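Local coordinates for sensor protein kinase WalK (Staphylococcus aureus, PDB 4YWZ) that is an essential sensor histidine kinase of the WalKR two-component system, its extracellular Cache-type domain probably receiving the signal, at residues Leu7-Ile19 with Ser138-Gln152. The protein carries 1 engineered substitution. Numbering follows the deposited sequence.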
ATOM      1  N   LEU A   7     -14.285  -2.965   6.467  1.00 29.37           N
ATOM      2  CA  LEU A   7     -13.294  -2.884   5.434  1.00 33.53           C
ATOM      3  C   LEU A   7     -12.466  -1.594   5.658  1.00 35.49           C
ATOM      4  O   LEU A   7     -11.211  -1.596   5.531  1.00 27.91           O
ATOM      5  CB  LEU A   7     -13.947  -2.838   4.086  1.00 33.18           C
ATOM      6  CG  LEU A   7     -13.009  -2.680   2.905  1.00 33.26           C
ATOM      7  CD1 LEU A   7     -11.998  -3.824   2.778  1.00 35.94           C
ATOM      8  CD2 LEU A   7     -13.735  -2.475   1.598  1.00 36.55           C
ATOM      9  N   GLU A   8     -13.155  -0.523   6.049  1.00 33.55           N
ATOM     10  CA  GLU A   8     -12.456   0.765   6.276  1.00 33.75           C
ATOM     11  C   GLU A   8     -11.412   0.643   7.373  1.00 28.54           C
ATOM     12  O   GLU A   8     -10.228   1.057   7.185  1.00 26.07           O
ATOM     13  CB  GLU A   8     -13.462   1.924   6.534  1.00 33.86           C
ATOM     14  CG  GLU A   8     -12.700   3.208   6.859  1.00 34.01           C
ATOM     15  CD  GLU A   8     -13.623   4.404   7.017  1.00 42.06           C
ATOM     16  OE1 GLU A   8     -14.736   4.337   6.468  1.00 43.18           O
ATOM     17  OE2 GLU A   8     -13.205   5.373   7.667  1.00 44.26           O
ATOM     18  N   LYS A   9     -11.731   0.021   8.498  1.00 30.03           N
ATOM     19  CA  LYS A   9     -10.789  -0.068   9.604  1.00 30.33           C
ATOM     20  C   LYS A   9      -9.639  -0.975   9.243  1.00 27.95           C
ATOM     21  O   LYS A   9      -8.467  -0.713   9.559  1.00 26.22           O
ATOM     22  CB  LYS A   9     -11.529  -0.577  10.859  1.00 34.36           C
ATOM     23  CG  LYS A   9     -10.609  -0.892  12.021  1.00 38.99           C
ATOM     24  CD  LYS A   9     -11.324  -1.754  13.062  1.00 48.50           C
ATOM     25  CE  LYS A   9     -10.331  -2.420  14.004  1.00 51.36           C
ATOM     26  NZ  LYS A   9      -9.451  -1.354  14.553  1.00 51.20           N
ATOM     27  N   GLU A  10      -9.947  -2.038   8.502  1.00 28.73           N
ATOM     28  CA  GLU A  10      -8.937  -2.981   8.081  1.00 27.09           C
ATOM     29  C   GLU A  10      -7.895  -2.303   7.132  1.00 23.44           C
ATOM     30  O   GLU A  10      -6.713  -2.490   7.314  1.00 23.91           O
ATOM     31  CB  GLU A  10      -9.579  -4.130   7.326  1.00 31.29           C
ATOM     32  CG  GLU A  10     -10.193  -5.213   8.207  1.00 34.06           C
ATOM     33  CD  GLU A  10     -11.124  -6.143   7.405  1.00 43.78           C
ATOM     34  OE1 GLU A  10     -11.213  -6.079   6.126  1.00 48.43           O
ATOM     35  OE2 GLU A  10     -11.765  -6.997   8.089  1.00 65.62           O
ATOM     36  N   LEU A  11      -8.367  -1.551   6.155  1.00 20.90           N
ATOM     37  CA  LEU A  11      -7.506  -0.915   5.172  1.00 20.71           C
ATOM     38  C   LEU A  11      -6.701   0.180   5.852  1.00 18.84           C
ATOM     39  O   LEU A  11      -5.519   0.326   5.517  1.00 18.86           O
ATOM     40  CB  LEU A  11      -8.274  -0.396   4.013  1.00 22.95           C
ATOM     41  CG  LEU A  11      -8.976  -1.485   3.179  1.00 25.21           C
ATOM     42  CD1 LEU A  11      -9.703  -0.746   2.094  1.00 28.30           C
ATOM     43  CD2 LEU A  11      -7.936  -2.425   2.613  1.00 25.79           C
ATOM     44  N   LEU A  12      -7.331   0.945   6.755  1.00 20.13           N
ATOM     45  CA  LEU A  12      -6.537   1.996   7.449  1.00 19.71           C
ATOM     46  C   LEU A  12      -5.495   1.367   8.325  1.00 21.49           C
ATOM     47  O   LEU A  12      -4.331   1.807   8.332  1.00 21.32           O
ATOM     48  CB  LEU A  12      -7.508   2.907   8.245  1.00 21.23           C
ATOM     49  CG  LEU A  12      -8.410   3.728   7.321  1.00 22.40           C
ATOM     50  CD1 LEU A  12      -9.557   4.356   8.146  1.00 25.98           C
ATOM     51  CD2 LEU A  12      -7.724   4.848   6.615  1.00 20.64           C
ATOM     52  N   ASP A  13      -5.837   0.329   9.055  1.00 23.00           N
ATOM     53  CA  ASP A  13      -4.841  -0.364   9.894  1.00 26.00           C
ATOM     54  C   ASP A  13      -3.734  -0.957   9.084  1.00 23.27           C
ATOM     55  O   ASP A  13      -2.627  -0.889   9.475  1.00 25.08           O
ATOM     56  CB  ASP A  13      -5.472  -1.488  10.709  1.00 27.54           C
ATOM     57  CG  ASP A  13      -6.345  -1.008  11.870  1.00 35.62           C
ATOM     58  OD1 ASP A  13      -6.340   0.161  12.277  1.00 36.88           O
ATOM     59  OD2 ASP A  13      -7.070  -1.853  12.346  1.00 38.18           O
ATOM     60  N   ASN A  14      -4.005  -1.519   7.890  1.00 22.27           N
ATOM     61  CA  ASN A  14      -2.975  -2.091   7.095  1.00 20.04           C
ATOM     62  C   ASN A  14      -2.014  -0.976   6.589  1.00 19.05           C
ATOM     63  O   ASN A  14      -0.751  -1.114   6.576  1.00 18.81           O
ATOM     64  CB  ASN A  14      -3.517  -2.786   5.807  1.00 23.27           C
ATOM     65  CG  ASN A  14      -4.394  -3.943   6.037  1.00 27.55           C
ATOM     66  OD1 ASN A  14      -4.349  -4.585   7.066  1.00 30.66           O
ATOM     67  ND2 ASN A  14      -5.237  -4.254   4.997  1.00 28.29           N
ATOM     68  N   PHE A  15      -2.608   0.169   6.165  1.00 18.66           N
ATOM     69  CA  PHE A  15      -1.793   1.303   5.694  1.00 18.34           C
ATOM     70  C   PHE A  15      -0.806   1.758   6.814  1.00 16.88           C
ATOM     71  O   PHE A  15       0.375   1.935   6.530  1.00 18.85           O
ATOM     72  CB  PHE A  15      -2.704   2.463   5.339  1.00 18.22           C
ATOM     73  CG  PHE A  15      -1.980   3.683   4.844  1.00 17.85           C
ATOM     74  CD1 PHE A  15      -1.527   4.617   5.738  1.00 20.25           C
ATOM     75  CD2 PHE A  15      -1.815   3.937   3.490  1.00 17.72           C
ATOM     76  CE1 PHE A  15      -0.840   5.770   5.314  1.00 20.01           C
ATOM     77  CE2 PHE A  15      -1.166   5.051   3.063  1.00 20.76           C
ATOM     78  CZ  PHE A  15      -0.654   5.964   3.985  1.00 21.08           C
ATOM     79  N   LYS A  16      -1.327   1.930   8.026  1.00 20.25           N
ATOM     80  CA  LYS A  16      -0.532   2.426   9.210  1.00 19.80           C
ATOM     81  C   LYS A  16       0.533   1.401   9.561  1.00 21.55           C
ATOM     82  O   LYS A  16       1.711   1.736   9.741  1.00 21.59           O
ATOM     83  CB  LYS A  16      -1.423   2.717  10.374  1.00 19.51           C
ATOM     84  CG  LYS A  16      -2.330   3.915  10.140  1.00 20.69           C
ATOM     85  CD  LYS A  16      -3.288   4.034  11.296  1.00 21.94           C
ATOM     86  CE  LYS A  16      -4.225   5.148  11.066  1.00 27.72           C
ATOM     87  NZ  LYS A  16      -5.160   5.360  12.205  1.00 28.39           N
ATOM     88  N   LYS A  17       0.148   0.116   9.516  1.00 21.74           N
ATOM     89  CA  LYS A  17       1.113  -0.971   9.892  1.00 22.11           C
ATOM     90  C   LYS A  17       2.246  -0.987   8.964  1.00 21.71           C
ATOM     91  O   LYS A  17       3.434  -1.054   9.328  1.00 25.35           O
ATOM     92  CB  LYS A  17       0.445  -2.308   9.947  1.00 25.37           C
ATOM     93  CG  LYS A  17       1.363  -3.435  10.428  1.00 35.40           C
ATOM     94  CD  LYS A  17       0.586  -4.766  10.309  1.00 38.24           C
ATOM     95  CE  LYS A  17       1.504  -5.894  10.698  1.00 48.89           C
ATOM     96  NZ  LYS A  17       0.784  -7.183  10.544  1.00 50.98           N
ATOM     97  N   ASN A  18       1.975  -0.853   7.675  1.00 22.21           N
ATOM     98  CA  ASN A  18       2.963  -0.713   6.682  1.00 21.90           C
ATOM     99  C   ASN A  18       4.012   0.452   6.829  1.00 21.36           C
ATOM    100  O   ASN A  18       5.250   0.281   6.735  1.00 23.86           O
ATOM    101  CB  ASN A  18       2.208  -0.642   5.404  1.00 29.97           C
ATOM    102  CG  ASN A  18       3.007  -1.077   4.218  1.00 27.24           C
ATOM    103  OD1 ASN A  18       3.454  -2.266   4.112  1.00 22.94           O
ATOM    104  ND2 ASN A  18       3.268  -0.134   3.347  1.00 26.84           N
ATOM    105  N   ILE A  19       3.509   1.653   7.051  1.00 20.69           N
ATOM    106  CA  ILE A  19       4.318   2.826   7.320  1.00 19.40           C
ATOM    107  C   ILE A  19       5.186   2.509   8.580  1.00 19.32           C
ATOM    108  O   ILE A  19       6.358   2.852   8.588  1.00 19.59           O
ATOM    109  CB  ILE A  19       3.473   4.054   7.567  1.00 20.29           C
ATOM    110  CG1 ILE A  19       2.698   4.537   6.308  1.00 22.98           C
ATOM    111  CG2 ILE A  19       4.306   5.197   8.107  1.00 21.27           C
ATOM    112  CD1 ILE A  19       3.516   4.719   5.088  1.00 27.13           C
ATOM    113  N   SER A 138       2.310  10.846   5.789  1.00 16.32           N
ATOM    114  CA  SER A 138       1.950   9.737   4.897  1.00 17.03           C
ATOM    115  C   SER A 138       0.597   9.990   4.298  1.00 17.74           C
ATOM    116  O   SER A 138      -0.326  10.566   4.903  1.00 17.83           O
ATOM    117  CB  SER A 138       2.116   8.427   5.650  1.00 17.47           C
ATOM    118  OG  SER A 138       1.162   8.283   6.620  1.00 19.67           O
ATOM    119  N   LYS A 139       0.464   9.488   3.060  1.00 17.84           N
ATOM    120  CA  LYS A 139      -0.703   9.800   2.206  1.00 18.21           C
ATOM    121  C   LYS A 139      -1.878   8.888   2.460  1.00 19.71           C
ATOM    122  O   LYS A 139      -2.429   8.183   1.555  1.00 20.19           O
ATOM    123  CB  LYS A 139      -0.245   9.727   0.770  1.00 18.27           C
ATOM    124  CG  LYS A 139       0.825  10.702   0.347  1.00 18.54           C
ATOM    125  CD  LYS A 139       1.237  10.503  -1.074  1.00 20.14           C
ATOM    126  CE  LYS A 139       2.344  11.464  -1.405  1.00 23.92           C
ATOM    127  NZ  LYS A 139       2.837  11.444  -2.826  1.00 26.26           N
ATOM    128  N   ILE A 140      -2.395   8.904   3.674  1.00 15.99           N
ATOM    129  CA  ILE A 140      -3.526   8.073   4.054  1.00 17.50           C
ATOM    130  C   ILE A 140      -4.835   8.410   3.256  1.00 17.25           C
ATOM    131  O   ILE A 140      -5.738   7.560   3.237  1.00 18.44           O
ATOM    132  CB  ILE A 140      -3.784   8.104   5.567  1.00 19.95           C
ATOM    133  CG1 ILE A 140      -4.481   6.863   6.042  1.00 21.26           C
ATOM    134  CG2 ILE A 140      -4.472   9.384   6.008  1.00 21.79           C
ATOM    135  CD1 ILE A 140      -4.343   6.627   7.507  1.00 21.31           C
ATOM    136  N   ASN A 141      -4.863   9.610   2.656  1.00 18.80           N
ATOM    137  CA  ASN A 141      -6.052  10.011   1.888  1.00 22.60           C
ATOM    138  C   ASN A 141      -6.185   9.115   0.710  1.00 21.74           C
ATOM    139  O   ASN A 141      -7.327   8.944   0.225  1.00 22.74           O
ATOM    140  CB  ASN A 141      -6.041  11.438   1.421  1.00 22.32           C
ATOM    141  CG  ASN A 141      -7.431  11.979   1.373  1.00 25.56           C
ATOM    142  OD1 ASN A 141      -8.243  11.600   2.185  1.00 28.95           O
ATOM    143  ND2 ASN A 141      -7.730  12.686   0.307  1.00 29.02           N
ATOM    144  N   ASP A 142      -5.123   8.418   0.275  1.00 21.94           N
ATOM    145  CA  ASP A 142      -5.311   7.475  -0.790  1.00 26.12           C
ATOM    146  C   ASP A 142      -6.246   6.329  -0.397  1.00 24.04           C
ATOM    147  O   ASP A 142      -6.971   5.835  -1.290  1.00 23.00           O
ATOM    148  CB  ASP A 142      -3.955   6.938  -1.298  1.00 30.50           C
ATOM    149  CG  ASP A 142      -3.080   7.971  -2.145  1.00 28.33           C
ATOM    150  OD1 ASP A 142      -3.602   8.940  -2.784  1.00 36.16           O
ATOM    151  OD2 ASP A 142      -1.868   7.612  -2.255  1.00 39.39           O
ATOM    152  N   VAL A 143      -6.273   5.876   0.894  1.00 18.31           N
ATOM    153  CA  VAL A 143      -7.192   4.884   1.441  1.00 19.76           C
ATOM    154  C   VAL A 143      -8.633   5.432   1.407  1.00 20.34           C
ATOM    155  O   VAL A 143      -9.528   4.826   0.855  1.00 20.20           O
ATOM    156  CB  VAL A 143      -6.819   4.413   2.849  1.00 22.91           C
ATOM    157  CG1 VAL A 143      -7.814   3.396   3.247  1.00 22.75           C
ATOM    158  CG2 VAL A 143      -5.327   3.897   2.807  1.00 26.17           C
ATOM    159  N   TYR A 144      -8.829   6.622   1.988  1.00 20.32           N
ATOM    160  CA  TYR A 144     -10.158   7.239   1.975  1.00 21.14           C
ATOM    161  C   TYR A 144     -10.695   7.460   0.601  1.00 19.75           C
ATOM    162  O   TYR A 144     -11.890   7.186   0.336  1.00 21.88           O
ATOM    163  CB  TYR A 144     -10.090   8.526   2.816  1.00 21.06           C
ATOM    164  CG  TYR A 144      -9.858   8.335   4.312  1.00 22.33           C
ATOM    165  CD1 TYR A 144     -10.859   7.846   5.176  1.00 29.33           C
ATOM    166  CD2 TYR A 144      -8.691   8.681   4.865  1.00 22.52           C
ATOM    167  CE1 TYR A 144     -10.591   7.744   6.544  1.00 28.36           C
ATOM    168  CE2 TYR A 144      -8.447   8.578   6.249  1.00 27.50           C
ATOM    169  CZ  TYR A 144      -9.391   8.131   7.050  1.00 28.47           C
ATOM    170  OH  TYR A 144      -9.095   8.024   8.378  1.00 30.58           O
ATOM    171  N   ASN A 145      -9.841   7.876  -0.313  1.00 18.68           N
ATOM    172  CA  ASN A 145     -10.231   8.115  -1.717  1.00 18.94           C
ATOM    173  C   ASN A 145     -10.690   6.810  -2.372  1.00 25.21           C
ATOM    174  O   ASN A 145     -11.688   6.748  -3.060  1.00 25.03           O
ATOM    175  CB  ASN A 145      -9.162   8.740  -2.562  1.00 20.95           C
ATOM    176  CG  ASN A 145      -8.936  10.254  -2.292  1.00 23.69           C
ATOM    177  OD1 ASN A 145      -9.832  10.944  -1.821  1.00 24.43           O
ATOM    178  ND2 ASN A 145      -7.740  10.690  -2.526  1.00 26.45           N
ATOM    179  N   GLN A 146      -9.938   5.746  -2.121  1.00 21.44           N
ATOM    180  CA  GLN A 146     -10.321   4.446  -2.735  1.00 22.61           C
ATOM    181  C   GLN A 146     -11.624   3.931  -2.121  1.00 22.90           C
ATOM    182  O   GLN A 146     -12.445   3.374  -2.843  1.00 24.24           O
ATOM    183  CB  GLN A 146      -9.158   3.511  -2.650  1.00 25.93           C
ATOM    184  CG  GLN A 146      -9.532   2.169  -3.304  1.00 28.25           C
ATOM    185  CD  GLN A 146      -9.934   2.191  -4.790  1.00 37.31           C
ATOM    186  OE1 GLN A 146      -9.814   3.210  -5.508  1.00 36.92           O
ATOM    187  NE2 GLN A 146     -10.429   0.988  -5.255  1.00 36.03           N
ATOM    188  N   LEU A 147     -11.824   4.086  -0.830  1.00 21.34           N
ATOM    189  CA  LEU A 147     -13.055   3.635  -0.165  1.00 23.00           C
ATOM    190  C   LEU A 147     -14.237   4.387  -0.768  1.00 27.50           C
ATOM    191  O   LEU A 147     -15.312   3.840  -1.032  1.00 29.57           O
ATOM    192  CB  LEU A 147     -12.945   3.847   1.332  1.00 26.54           C
ATOM    193  CG  LEU A 147     -12.065   2.891   2.111  1.00 29.08           C
ATOM    194  CD1 LEU A 147     -11.849   3.347   3.522  1.00 34.03           C
ATOM    195  CD2 LEU A 147     -12.842   1.586   2.149  1.00 32.04           C
ATOM    196  N   ASN A 148     -14.056   5.690  -1.003  1.00 24.72           N
ATOM    197  CA  ASN A 148     -15.170   6.473  -1.570  1.00 27.29           C
ATOM    198  C   ASN A 148     -15.432   6.042  -2.968  1.00 30.00           C
ATOM    199  O   ASN A 148     -16.594   5.929  -3.401  1.00 28.42           O
ATOM    200  CB  ASN A 148     -14.836   7.980  -1.548  1.00 28.34           C
ATOM    201  CG  ASN A 148     -15.133   8.628  -0.204  1.00 32.54           C
ATOM    202  OD1 ASN A 148     -16.001   8.212   0.572  1.00 35.81           O
ATOM    203  ND2 ASN A 148     -14.342   9.641   0.109  1.00 35.99           N
ATOM    204  N   ASN A 149     -14.397   5.688  -3.732  1.00 27.59           N
ATOM    205  CA  ASN A 149     -14.596   5.228  -5.080  1.00 27.42           C
ATOM    206  C   ASN A 149     -15.386   3.881  -5.204  1.00 29.10           C
ATOM    207  O   ASN A 149     -15.998   3.625  -6.203  1.00 30.37           O
ATOM    208  CB  ASN A 149     -13.241   4.986  -5.694  1.00 30.76           C
ATOM    209  CG  ASN A 149     -13.271   4.860  -7.139  1.00 42.16           C
ATOM    210  OD1 ASN A 149     -13.977   5.599  -7.828  1.00 57.26           O
ATOM    211  ND2 ASN A 149     -12.479   3.959  -7.653  1.00 45.86           N
ATOM    212  N   ILE A 150     -15.303   3.028  -4.200  1.00 29.69           N
ATOM    213  CA  ILE A 150     -16.031   1.748  -4.200  1.00 32.16           C
ATOM    214  C   ILE A 150     -17.270   1.811  -3.339  1.00 34.50           C
ATOM    215  O   ILE A 150     -17.849   0.771  -2.975  1.00 39.50           O
ATOM    216  CB  ILE A 150     -15.129   0.541  -3.742  1.00 26.36           C
ATOM    217  CG1 ILE A 150     -14.697   0.667  -2.308  1.00 30.18           C
ATOM    218  CG2 ILE A 150     -13.957   0.402  -4.663  1.00 26.60           C
ATOM    219  CD1 ILE A 150     -13.976  -0.552  -1.729  1.00 32.03           C
ATOM    220  N   ASN A 151     -17.640   3.024  -2.895  1.00 31.21           N
ATOM    221  CA  ASN A 151     -18.787   3.208  -1.982  1.00 34.04           C
ATOM    222  C   ASN A 151     -18.786   2.404  -0.707  1.00 38.57           C
ATOM    223  O   ASN A 151     -19.773   1.773  -0.349  1.00 40.96           O
ATOM    224  CB  ASN A 151     -20.087   3.079  -2.803  1.00 38.14           C
ATOM    225  CG  ASN A 151     -20.092   4.031  -3.979  1.00 38.57           C
ATOM    226  OD1 ASN A 151     -20.144   5.251  -3.801  1.00 43.90           O
ATOM    227  ND2 ASN A 151     -19.974   3.505  -5.177  1.00 39.08           N
ATOM    228  N   GLN A 152     -17.646   2.424  -0.001  1.00 33.49           N
ATOM    229  CA  GLN A 152     -17.506   1.840   1.280  1.00 39.22           C
ATOM    230  C   GLN A 152     -16.925   2.995   2.133  1.00 37.60           C
ATOM    231  O   GLN A 152     -16.506   2.688   3.223  1.00 48.13           O
ATOM    232  CB  GLN A 152     -16.570   0.581   1.243  1.00 41.40           C
ATOM    233  CG  GLN A 152     -16.948  -0.486   0.193  1.00 40.30           C
ATOM    234  CD  GLN A 152     -18.131  -1.367   0.604  1.00 43.17           C
ATOM    235  OE1 GLN A 152     -18.805  -1.967  -0.243  1.00 48.90           O
ATOM    236  NE2 GLN A 152     -18.359  -1.486   1.919  1.00 40.63           N
TER
HETATM  237  O   HOH W   1      -7.197   6.746  10.317  1.00 43.76           O
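F15 is wedged between V143 and the turn that leads into helix 141-149. Its CG lies anti to the backbone N (chi1 180°), which sends the ring across to the other segment. The CA of I140 sits over one face of the F15 ring, 3.9 Å from the centroid, a CH-pi contact. F15 CZ reaches the backbone N of I140 at 3.4 Å. V143 CG2 approaches F15 CD2 obliquely at 3.6 Å. The S138 hydroxyl lies in the ring plane, at the edge, and is hydrogen-bonded to the carbonyl O of W118 on strand 114-126.

Segment 7-19 of helix 7-37 and helix 141-149 run nearly antiparallel, at 155°, their axes 10.0 Å apart at closest approach. L12 CD2 packs on V143 CG1 (3.7 Å) and makes a CH-pi contact over one face of the Y144 ring, 4.0 Å from the centroid. F15, L12 and V143 thus form the tightly packed middle. Toward the chain end, L147 splits its branches. L147 CD1 meets E8 CG at 3.4 Å, while CD2 meets L11 and L7. L7 and I150 touch tip to tip.

The polar side at E8, K16 and Y144 is looser. E8 OE2 lies at the Y144 ring edge near CE1, the carboxylate nearly perpendicular to the ring. K16 NZ and Y144 OH share a water. A Schellman motif ends helix 141-149 and folds Q152 back beside L7.

L11 also packs on Y22 of the second subunit. Apart from the shared water, the contact is largely apolar packing, which suggests that burial of these side chains pairs the two chain ends.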